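Long-range contacts in viral macrophage inflammatory protein-II (PDB 2FHT), which binds a wide range of chemokine receptors, human CXCR4 among them, and so blocks infection by several HIV-1 strains: residues P8-L13 with S27-S32; V23-W28 with F42-G47; P38-L43 with A52-D57. One frame throughout, in Å; residues are numbered along the deposited sequence.

Contact 1. Residues P8-L13 with S27-S32; sequences PDKCCL and SWYPTS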
loop_
_atom_site.group_PDB
_atom_site.type_symbol
_atom_site.label_atom_id
_atom_site.label_comp_id
_atom_site.label_asym_id
_atom_site.label_seq_id
_atom_site.Cartn_x
_atom_site.Cartn_y
_atom_site.Cartn_z
ATOM N N PRO A 8 -6.340 -6.802 -15.532
ATOM C CA PRO A 8 -5.751 -7.395 -14.326
ATOM C C PRO A 8 -5.769 -6.375 -13.178
ATOM O O PRO A 8 -5.924 -5.169 -13.417
ATOM C CB PRO A 8 -4.324 -7.747 -14.779
ATOM C CG PRO A 8 -4.093 -6.878 -15.995
ATOM C CD PRO A 8 -5.424 -6.892 -16.679
ATOM N N ASP A 9 -5.589 -6.848 -11.951
ATOM C CA ASP A 9 -5.582 -5.980 -10.782
ATOM C C ASP A 9 -4.228 -6.035 -10.095
ATOM O O ASP A 9 -3.478 -6.982 -10.301
ATOM C CB ASP A 9 -6.677 -6.404 -9.797
ATOM C CG ASP A 9 -8.087 -5.969 -10.246
ATOM O OD1 ASP A 9 -8.369 -4.748 -10.267
ATOM O OD2 ASP A 9 -8.911 -6.855 -10.566
ATOM N N LYS A 10 -3.896 -4.992 -9.333
ATOM C CA LYS A 10 -2.632 -4.948 -8.583
ATOM C C LYS A 10 -2.833 -5.555 -7.207
ATOM O O LYS A 10 -3.644 -5.056 -6.431
ATOM C CB LYS A 10 -2.135 -3.515 -8.395
ATOM C CG LYS A 10 -1.429 -2.910 -9.576
ATOM C CD LYS A 10 -0.792 -1.559 -9.200
ATOM C CE LYS A 10 -1.764 -0.375 -9.301
ATOM N NZ LYS A 10 -2.849 -0.354 -8.257
ATOM N N CYS A 11 -2.107 -6.632 -6.910
ATOM C CA CYS A 11 -2.201 -7.298 -5.610
ATOM C C CYS A 11 -0.831 -7.410 -4.969
ATOM O O CYS A 11 0.178 -7.414 -5.665
ATOM C CB CYS A 11 -2.769 -8.707 -5.748
ATOM S SG CYS A 11 -4.515 -8.763 -6.245
ATOM N N CYS A 12 -0.810 -7.488 -3.641
ATOM C CA CYS A 12 0.421 -7.627 -2.878
ATOM C C CYS A 12 0.682 -9.105 -2.588
ATOM O O CYS A 12 -0.003 -9.741 -1.795
ATOM C CB CYS A 12 0.356 -6.773 -1.603
ATOM S SG CYS A 12 0.421 -4.996 -2.016
ATOM N N LEU A 13 1.652 -9.656 -3.295
ATOM C CA LEU A 13 1.998 -11.056 -3.141
ATOM C C LEU A 13 3.102 -11.242 -2.118
ATOM O O LEU A 13 3.538 -12.357 -1.878
ATOM C CB LEU A 13 2.408 -11.631 -4.494
ATOM C CG LEU A 13 1.357 -11.460 -5.595
ATOM C CD1 LEU A 13 1.827 -12.158 -6.879
ATOM C CD2 LEU A 13 0.039 -12.050 -5.101
ATOM N N SER A 27 1.529 8.993 -0.119
ATOM C CA SER A 27 0.152 8.557 0.111
ATOM C C SER A 27 0.060 7.050 0.025
ATOM O O SER A 27 1.073 6.356 -0.095
ATOM C CB SER A 27 -0.774 9.152 -0.957
ATOM O OG SER A 27 -0.373 8.746 -2.263
ATOM N N TRP A 28 -1.156 6.526 0.075
ATOM C CA TRP A 28 -1.330 5.082 -0.024
ATOM C C TRP A 28 -2.696 4.767 -0.624
ATOM O O TRP A 28 -3.561 5.642 -0.703
ATOM C CB TRP A 28 -1.221 4.425 1.362
ATOM C CG TRP A 28 -2.343 4.801 2.322
ATOM C CD1 TRP A 28 -2.419 5.923 3.102
ATOM C CD2 TRP A 28 -3.529 4.052 2.592
ATOM N NE1 TRP A 28 -3.573 5.912 3.836
ATOM C CE2 TRP A 28 -4.269 4.775 3.551
ATOM C CE3 TRP A 28 -4.035 2.832 2.116
ATOM C CZ2 TRP A 28 -5.497 4.322 4.040
ATOM C CZ3 TRP A 28 -5.250 2.389 2.600
ATOM C CH2 TRP A 28 -5.967 3.128 3.558
ATOM N N TYR A 29 -2.880 3.523 -1.065
ATOM C CA TYR A 29 -4.165 3.099 -1.597
ATOM C C TYR A 29 -4.300 1.615 -1.323
ATOM O O TYR A 29 -3.289 0.903 -1.261
ATOM C CB TYR A 29 -4.307 3.433 -3.081
ATOM C CG TYR A 29 -3.232 2.883 -3.972
ATOM C CD1 TYR A 29 -2.081 3.622 -4.246
ATOM C CD2 TYR A 29 -3.393 1.658 -4.606
ATOM C CE1 TYR A 29 -1.115 3.156 -5.142
ATOM C CE2 TYR A 29 -2.447 1.186 -5.502
ATOM C CZ TYR A 29 -1.310 1.935 -5.770
ATOM O OH TYR A 29 -0.388 1.463 -6.680
ATOM N N PRO A 30 -5.530 1.155 -1.018
ATOM C CA PRO A 30 -5.761 -0.268 -0.737
ATOM C C PRO A 30 -5.799 -1.063 -2.014
ATOM O O PRO A 30 -5.981 -0.498 -3.084
ATOM C CB PRO A 30 -7.133 -0.271 -0.055
ATOM C CG PRO A 30 -7.840 0.858 -0.709
ATOM C CD PRO A 30 -6.785 1.933 -0.926
ATOM N N THR A 31 -5.492 -2.347 -1.911
ATOM C CA THR A 31 -5.576 -3.239 -3.063
ATOM C C THR A 31 -7.024 -3.766 -3.070
ATOM O O THR A 31 -7.809 -3.518 -2.129
ATOM C CB THR A 31 -4.585 -4.431 -2.988
ATOM O OG1 THR A 31 -4.725 -5.108 -1.745
ATOM C CG2 THR A 31 -3.179 -3.961 -3.124
ATOM N N SER A 32 -7.406 -4.423 -4.155
ATOM C CA SER A 32 -8.748 -4.968 -4.265
ATOM C C SER A 32 -8.994 -5.943 -3.131
ATOM O O SER A 32 -8.096 -6.682 -2.753
ATOM C CB SER A 32 -8.894 -5.686 -5.613
ATOM O OG SER A 32 -10.058 -6.498 -5.647
HETATM O O HOH W 1 -5.928 -3.640 -6.476
HETATM O O HOH W 2 -3.079 -7.359 -2.026
#
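The phenol ring of Tyr29 meets the ammonium end of Lys10 on one flank, neither squarely over its face nor at its edge. Lys10 NZ lies 3.2 Å from Tyr29 CE2, and its hydrogen bond to Tyr29 OH is weak at 3.4 Å. The two side chains cross at about a right angle. Bends at chi3 (-85°) and chi4 (70°) fold the lysine chain back, which brings NZ to the ring. Deeper in the contact, the methyl CG2 of Thr31 touches both Lys10 O, at 3.5 Å, and the disulfide sulfur Cys12 SG, at 3.9 Å. The two backbones run nearly perpendicular and are joined through water. One water donates to Lys10 O (2.7 Å) and accepts from Ser32 N (2.9 Å). A second accepts from Cys12 N and bonds Thr31 OG1, each at 2.8 Å. Thr31 OG1 is also hydrogen-bonded to Gly39 O, so this hydroxyl ties the water to the central strand. Cys11 pairs with Cys35 and Cys12 with Cys51. Adjacent cysteines, each held by a disulfide to the body of the chain, are the signature of the CC chemokine family.

Contact 2. Residues V23-W28 with F42-G47; sequences VLLSSW and FLTKRG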
loop_
_atom_site.group_PDB
_atom_site.type_symbol
_atom_site.label_atom_id
_atom_site.label_comp_id
_atom_site.label_asym_id
_atom_site.label_seq_id
_atom_site.Cartn_x
_atom_site.Cartn_y
_atom_site.Cartn_z
ATOM N N VAL A 23 8.453 10.166 6.099
ATOM C CA VAL A 23 9.065 11.243 5.310
ATOM C C VAL A 23 9.490 10.819 3.907
ATOM O O VAL A 23 9.824 11.659 3.076
ATOM C CB VAL A 23 10.233 11.929 6.113
ATOM C CG1 VAL A 23 11.009 12.924 5.248
ATOM C CG2 VAL A 23 9.662 12.654 7.336
ATOM N N LEU A 24 9.470 9.518 3.641
ATOM C CA LEU A 24 9.818 9.004 2.317
ATOM C C LEU A 24 8.546 8.847 1.451
ATOM O O LEU A 24 8.610 8.882 0.214
ATOM C CB LEU A 24 10.505 7.640 2.474
ATOM C CG LEU A 24 11.211 6.952 1.292
ATOM C CD1 LEU A 24 12.401 7.793 0.818
ATOM C CD2 LEU A 24 11.687 5.545 1.719
ATOM N N LEU A 25 7.396 8.741 2.132
ATOM C CA LEU A 25 6.075 8.500 1.533
ATOM C C LEU A 25 5.137 9.670 1.285
ATOM O O LEU A 25 5.022 10.581 2.102
ATOM C CB LEU A 25 5.318 7.506 2.398
ATOM C CG LEU A 25 5.769 6.056 2.598
ATOM C CD1 LEU A 25 6.955 5.686 1.747
ATOM C CD2 LEU A 25 6.027 5.783 4.053
ATOM N N SER A 26 4.357 9.557 0.217
ATOM C CA SER A 26 3.404 10.592 -0.122
ATOM C C SER A 26 1.932 10.225 0.175
ATOM O O SER A 26 1.195 11.036 0.735
ATOM C CB SER A 26 3.590 11.031 -1.579
ATOM O OG SER A 26 2.909 10.179 -2.477
ATOM N N SER A 27 1.529 8.993 -0.119
ATOM C CA SER A 27 0.152 8.557 0.111
ATOM C C SER A 27 0.060 7.050 0.025
ATOM O O SER A 27 1.073 6.356 -0.095
ATOM C CB SER A 27 -0.774 9.152 -0.957
ATOM O OG SER A 27 -0.373 8.746 -2.263
ATOM N N TRP A 28 -1.156 6.526 0.075
ATOM C CA TRP A 28 -1.330 5.082 -0.024
ATOM C C TRP A 28 -2.696 4.767 -0.624
ATOM O O TRP A 28 -3.561 5.642 -0.703
ATOM C CB TRP A 28 -1.221 4.425 1.362
ATOM C CG TRP A 28 -2.343 4.801 2.322
ATOM C CD1 TRP A 28 -2.419 5.923 3.102
ATOM C CD2 TRP A 28 -3.529 4.052 2.592
ATOM N NE1 TRP A 28 -3.573 5.912 3.836
ATOM C CE2 TRP A 28 -4.269 4.775 3.551
ATOM C CE3 TRP A 28 -4.035 2.832 2.116
ATOM C CZ2 TRP A 28 -5.497 4.322 4.040
ATOM C CZ3 TRP A 28 -5.250 2.389 2.600
ATOM C CH2 TRP A 28 -5.967 3.128 3.558
ATOM N N PHE A 42 1.917 1.734 -0.508
ATOM C CA PHE A 42 2.390 3.070 -0.166
ATOM C C PHE A 42 3.062 3.670 -1.389
ATOM O O PHE A 42 3.740 2.962 -2.136
ATOM C CB PHE A 42 3.386 3.041 1.006
ATOM C CG PHE A 42 2.748 2.781 2.334
ATOM C CD1 PHE A 42 2.843 1.529 2.930
ATOM C CD2 PHE A 42 1.970 3.764 2.952
ATOM C CE1 PHE A 42 2.180 1.264 4.114
ATOM C CE2 PHE A 42 1.301 3.507 4.135
ATOM C CZ PHE A 42 1.396 2.257 4.720
ATOM N N LEU A 43 2.784 4.937 -1.658
ATOM C CA LEU A 43 3.403 5.625 -2.773
ATOM C C LEU A 43 4.482 6.472 -2.159
ATOM O O LEU A 43 4.220 7.223 -1.223
ATOM C CB LEU A 43 2.392 6.502 -3.512
ATOM C CG LEU A 43 1.379 5.710 -4.341
ATOM C CD1 LEU A 43 0.294 6.626 -4.855
ATOM C CD2 LEU A 43 2.097 5.039 -5.514
ATOM N N THR A 44 5.718 6.272 -2.590
ATOM C CA THR A 44 6.814 7.056 -2.036
ATOM C C THR A 44 6.917 8.374 -2.780
ATOM O O THR A 44 6.295 8.546 -3.844
ATOM C CB THR A 44 8.166 6.280 -2.059
ATOM O OG1 THR A 44 8.653 6.141 -3.404
ATOM C CG2 THR A 44 7.978 4.877 -1.423
ATOM N N LYS A 45 7.588 9.345 -2.163
ATOM C CA LYS A 45 7.771 10.654 -2.783
ATOM C C LYS A 45 8.628 10.468 -4.037
ATOM O O LYS A 45 8.451 11.160 -5.029
ATOM C CB LYS A 45 8.427 11.615 -1.793
ATOM C CG LYS A 45 7.580 11.906 -0.556
ATOM C CD LYS A 45 8.342 12.725 0.494
ATOM C CE LYS A 45 7.445 13.029 1.691
ATOM N NZ LYS A 45 8.153 13.546 2.897
ATOM N N ARG A 46 9.547 9.509 -3.983
ATOM C CA ARG A 46 10.414 9.171 -5.110
ATOM C C ARG A 46 9.597 8.623 -6.296
ATOM O O ARG A 46 10.083 8.596 -7.426
ATOM C CB ARG A 46 11.442 8.124 -4.661
ATOM C CG ARG A 46 12.245 7.458 -5.787
ATOM C CD ARG A 46 13.017 6.255 -5.256
ATOM N NE ARG A 46 13.671 5.468 -6.303
ATOM C CZ ARG A 46 13.889 4.156 -6.221
ATOM N NH1 ARG A 46 13.499 3.475 -5.145
ATOM N NH2 ARG A 46 14.515 3.522 -7.202
ATOM N N GLY A 47 8.374 8.168 -6.028
ATOM C CA GLY A 47 7.511 7.642 -7.072
ATOM C C GLY A 47 7.171 6.166 -6.919
ATOM O O GLY A 47 6.199 5.674 -7.513
#
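Leu43 O is gripped mainly by Ser26 N, at 2.7 Å, with the donor tilted 16° from the carbonyl plane. Ser27 N and Ser26 OG add weak bonds to the same oxygen. Two consecutive serines thus face one residue, and the register slips by one. Past the slip, Leu43 N gives a nearly straight bond of 2.7 Å to Ser27 O. On the side of the irregularity nearer the turn, Lys45 N donates to Leu24 O at 2.6 Å, in the carbonyl plane. The extended Lys45 chain runs past Leu24 O, and its NZ, hydrogen-bonded to Val23 O at 2.5 Å, approaches that oxygen from above the carbonyl plane. The Leu43 side chain lies beside Ser27, with CD1 3.4 Å from Ser27 OG. On the face bearing Trp28 and Phe42, Trp28 CB packs on Phe42 CD2 at 3.6 Å. Trp28 CG stands between its backbone N and carbonyl carbon (chi1 66°), and the indole then leads away from the strand pair. Its five-membered ring is oblique to the Phe42 ring, with planes at 52°. Leu25 CG approaches Phe42 CB, and Val59 and Leu62 of helix 57-65 also pack on Phe42. A type I turn from Thr44 to Gly47 follows. The arrangement is a classic beta bulge in the first antiparallel hairpin of the chemokine sheet.

Contact 3. Residues P38-L43 with A52-D57; sequences PGVIFL and ADKSKD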
loop_
_atom_site.group_PDB
_atom_site.type_symbol
_atom_site.label_atom_id
_atom_site.label_comp_id
_atom_site.label_asym_id
_atom_site.label_seq_id
_atom_site.Cartn_x
_atom_site.Cartn_y
_atom_site.Cartn_z
ATOM N N PRO A 38 -4.413 -9.550 2.002
ATOM C CA PRO A 38 -4.937 -8.203 2.244
ATOM C C PRO A 38 -3.781 -7.202 2.365
ATOM O O PRO A 38 -3.002 -7.251 3.336
ATOM C CB PRO A 38 -5.658 -8.361 3.583
ATOM C CG PRO A 38 -4.885 -9.446 4.265
ATOM C CD PRO A 38 -4.671 -10.437 3.148
ATOM N N GLY A 39 -3.714 -6.246 1.443
ATOM C CA GLY A 39 -2.626 -5.288 1.504
ATOM C C GLY A 39 -2.897 -3.851 1.139
ATOM O O GLY A 39 -3.993 -3.474 0.765
ATOM N N VAL A 40 -1.916 -3.006 1.406
ATOM C CA VAL A 40 -2.018 -1.599 1.049
ATOM C C VAL A 40 -0.742 -1.239 0.318
ATOM O O VAL A 40 0.304 -1.835 0.561
ATOM C CB VAL A 40 -2.202 -0.649 2.274
ATOM C CG1 VAL A 40 -3.556 -0.885 2.970
ATOM C CG2 VAL A 40 -1.066 -0.795 3.230
ATOM N N ILE A 41 -0.845 -0.332 -0.636
ATOM C CA ILE A 41 0.319 0.109 -1.384
ATOM C C ILE A 41 0.694 1.543 -0.998
ATOM O O ILE A 41 -0.138 2.448 -1.079
ATOM C CB ILE A 41 0.057 0.051 -2.910
ATOM C CG1 ILE A 41 -0.253 -1.393 -3.337
ATOM C CG2 ILE A 41 1.246 0.615 -3.670
ATOM C CD1 ILE A 41 -0.886 -1.538 -4.747
ATOM N N PHE A 42 1.917 1.734 -0.508
ATOM C CA PHE A 42 2.390 3.070 -0.166
ATOM C C PHE A 42 3.062 3.670 -1.389
ATOM O O PHE A 42 3.740 2.962 -2.136
ATOM C CB PHE A 42 3.386 3.041 1.006
ATOM C CG PHE A 42 2.748 2.781 2.334
ATOM C CD1 PHE A 42 2.843 1.529 2.930
ATOM C CD2 PHE A 42 1.970 3.764 2.952
ATOM C CE1 PHE A 42 2.180 1.264 4.114
ATOM C CE2 PHE A 42 1.301 3.507 4.135
ATOM C CZ PHE A 42 1.396 2.257 4.720
ATOM N N LEU A 43 2.784 4.937 -1.658
ATOM C CA LEU A 43 3.403 5.625 -2.773
ATOM C C LEU A 43 4.482 6.472 -2.159
ATOM O O LEU A 43 4.220 7.223 -1.223
ATOM C CB LEU A 43 2.392 6.502 -3.512
ATOM C CG LEU A 43 1.379 5.710 -4.341
ATOM C CD1 LEU A 43 0.294 6.626 -4.855
ATOM C CD2 LEU A 43 2.097 5.039 -5.514
ATOM N N ALA A 52 2.443 -3.300 1.567
ATOM C CA ALA A 52 2.562 -3.445 3.000
ATOM C C ALA A 52 1.410 -4.239 3.597
ATOM O O ALA A 52 0.316 -4.269 3.052
ATOM C CB ALA A 52 2.686 -2.067 3.658
ATOM N N ASP A 53 1.708 -4.936 4.694
ATOM C CA ASP A 53 0.774 -5.787 5.430
ATOM C C ASP A 53 -0.027 -4.900 6.354
ATOM O O ASP A 53 0.495 -4.429 7.372
ATOM C CB ASP A 53 1.567 -6.796 6.273
ATOM C CG ASP A 53 0.684 -7.779 7.032
ATOM O OD1 ASP A 53 -0.520 -7.530 7.207
ATOM O OD2 ASP A 53 1.212 -8.824 7.461
ATOM N N LYS A 54 -1.307 -4.731 6.040
ATOM C CA LYS A 54 -2.174 -3.877 6.833
ATOM C C LYS A 54 -2.471 -4.318 8.275
ATOM O O LYS A 54 -3.106 -3.582 9.028
ATOM C CB LYS A 54 -3.457 -3.584 6.057
ATOM C CG LYS A 54 -4.180 -4.811 5.555
ATOM C CD LYS A 54 -5.033 -4.464 4.356
ATOM C CE LYS A 54 -5.854 -3.194 4.572
ATOM N NZ LYS A 54 -6.961 -3.374 5.551
ATOM N N SER A 55 -2.014 -5.505 8.656
ATOM C CA SER A 55 -2.232 -6.010 10.004
ATOM C C SER A 55 -1.184 -5.433 10.934
ATOM O O SER A 55 -1.396 -5.320 12.140
ATOM C CB SER A 55 -2.138 -7.539 10.026
ATOM O OG SER A 55 -0.789 -7.977 10.059
ATOM N N LYS A 56 -0.040 -5.083 10.367
ATOM C CA LYS A 56 1.054 -4.521 11.138
ATOM C C LYS A 56 0.744 -3.124 11.657
ATOM O O LYS A 56 0.192 -2.280 10.944
ATOM C CB LYS A 56 2.347 -4.546 10.320
ATOM C CG LYS A 56 3.087 -5.898 10.370
ATOM C CD LYS A 56 2.125 -7.083 10.332
ATOM C CE LYS A 56 2.843 -8.418 10.278
ATOM N NZ LYS A 56 3.710 -8.668 11.455
ATOM N N ASP A 57 1.077 -2.900 12.922
ATOM C CA ASP A 57 0.830 -1.625 13.567
ATOM C C ASP A 57 1.481 -0.448 12.881
ATOM O O ASP A 57 0.873 0.616 12.802
ATOM C CB ASP A 57 1.257 -1.674 15.028
ATOM C CG ASP A 57 0.451 -2.665 15.824
ATOM O OD1 ASP A 57 1.051 -3.369 16.667
ATOM O OD2 ASP A 57 -0.781 -2.750 15.597
#
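Val40 and Ala52 exchange two backbone hydrogen bonds, so the N-H and C=O of both residues are used. Val40 N donates to Ala52 O at 3.0 Å, in the carbonyl plane. Ala52 N donates to Val40 O at 2.8 Å, nearly along the C=O axis, although the angle at the hydrogen is only 149°. This makes them an antiparallel hydrogen-bonded pair, with both side chains on the same face of the sheet. Their apolar groups meet there, Val40 CG2 lying 4.0 Å from Ala52 CB. The Ala52 methyl also touches the edge of the Phe42 ring, near its plane, at 3.4 Å from Phe42 CE1. Val59 of helix 57-65 packs on both Ala52 and Phe42.

Lys54 closes the other end of the contact with its aliphatic chain. Bends at chi3 and chi4 curl this chain. Lys54 CG and CD lie along the Pro38 carbonyl, while Lys54 CE comes within 3.6 Å of Val40 CG1. The backbone of Gly39 is hydrogen-bonded on its other side to that of Thr31, just past strand 25-30.

In the turn that follows, Asp53 OD1 accepts two hydrogen bonds from one residue. Ser55 N and Ser55 OG each lie 2.9 Å from Asp53 OD1 and reach it from the same face, above the carboxylate plane. The bond from Ser55 N makes an Asx turn, which accompanies the type I turn from Asp53 to Lys56. Lys56 then takes the N-cap position before helix 57-65. The chemistry implies a division of labour. Backbone pairing satisfies the buried polar atoms of Val40 and Ala52, apolar groups meet beside them, and the Asp53 carboxylate probably helps to hold the chain's bend from strand toward helix.

In the fold
Contacts 2 and 3 are the two strand pairings of the antiparallel sheet 25-30, 39-44, 49-53; contact 1 sets the N-terminal loop against the end of its first strand. Contacts 1 and 2 share Ser27 and Trp28, yet their centres lie about 15 Å apart, on opposite sides of the chain's centre. They touch where Tyr29 CE1 meets Leu43 CG at 3.7 Å. Contacts 2 and 3 share Phe42 and Leu43, with centres about 13 Å apart, and Trp28 CZ3 packs on Val40 CG1 at 3.7 Å. Contacts 1 and 3 are the closest pair, their centres about 9 Å apart. Tyr29 O and Ile41 N, 2.8 Å apart, probably hydrogen-bond between them. The disulfide Cys12–Cys51 also links contact 1 to the third strand.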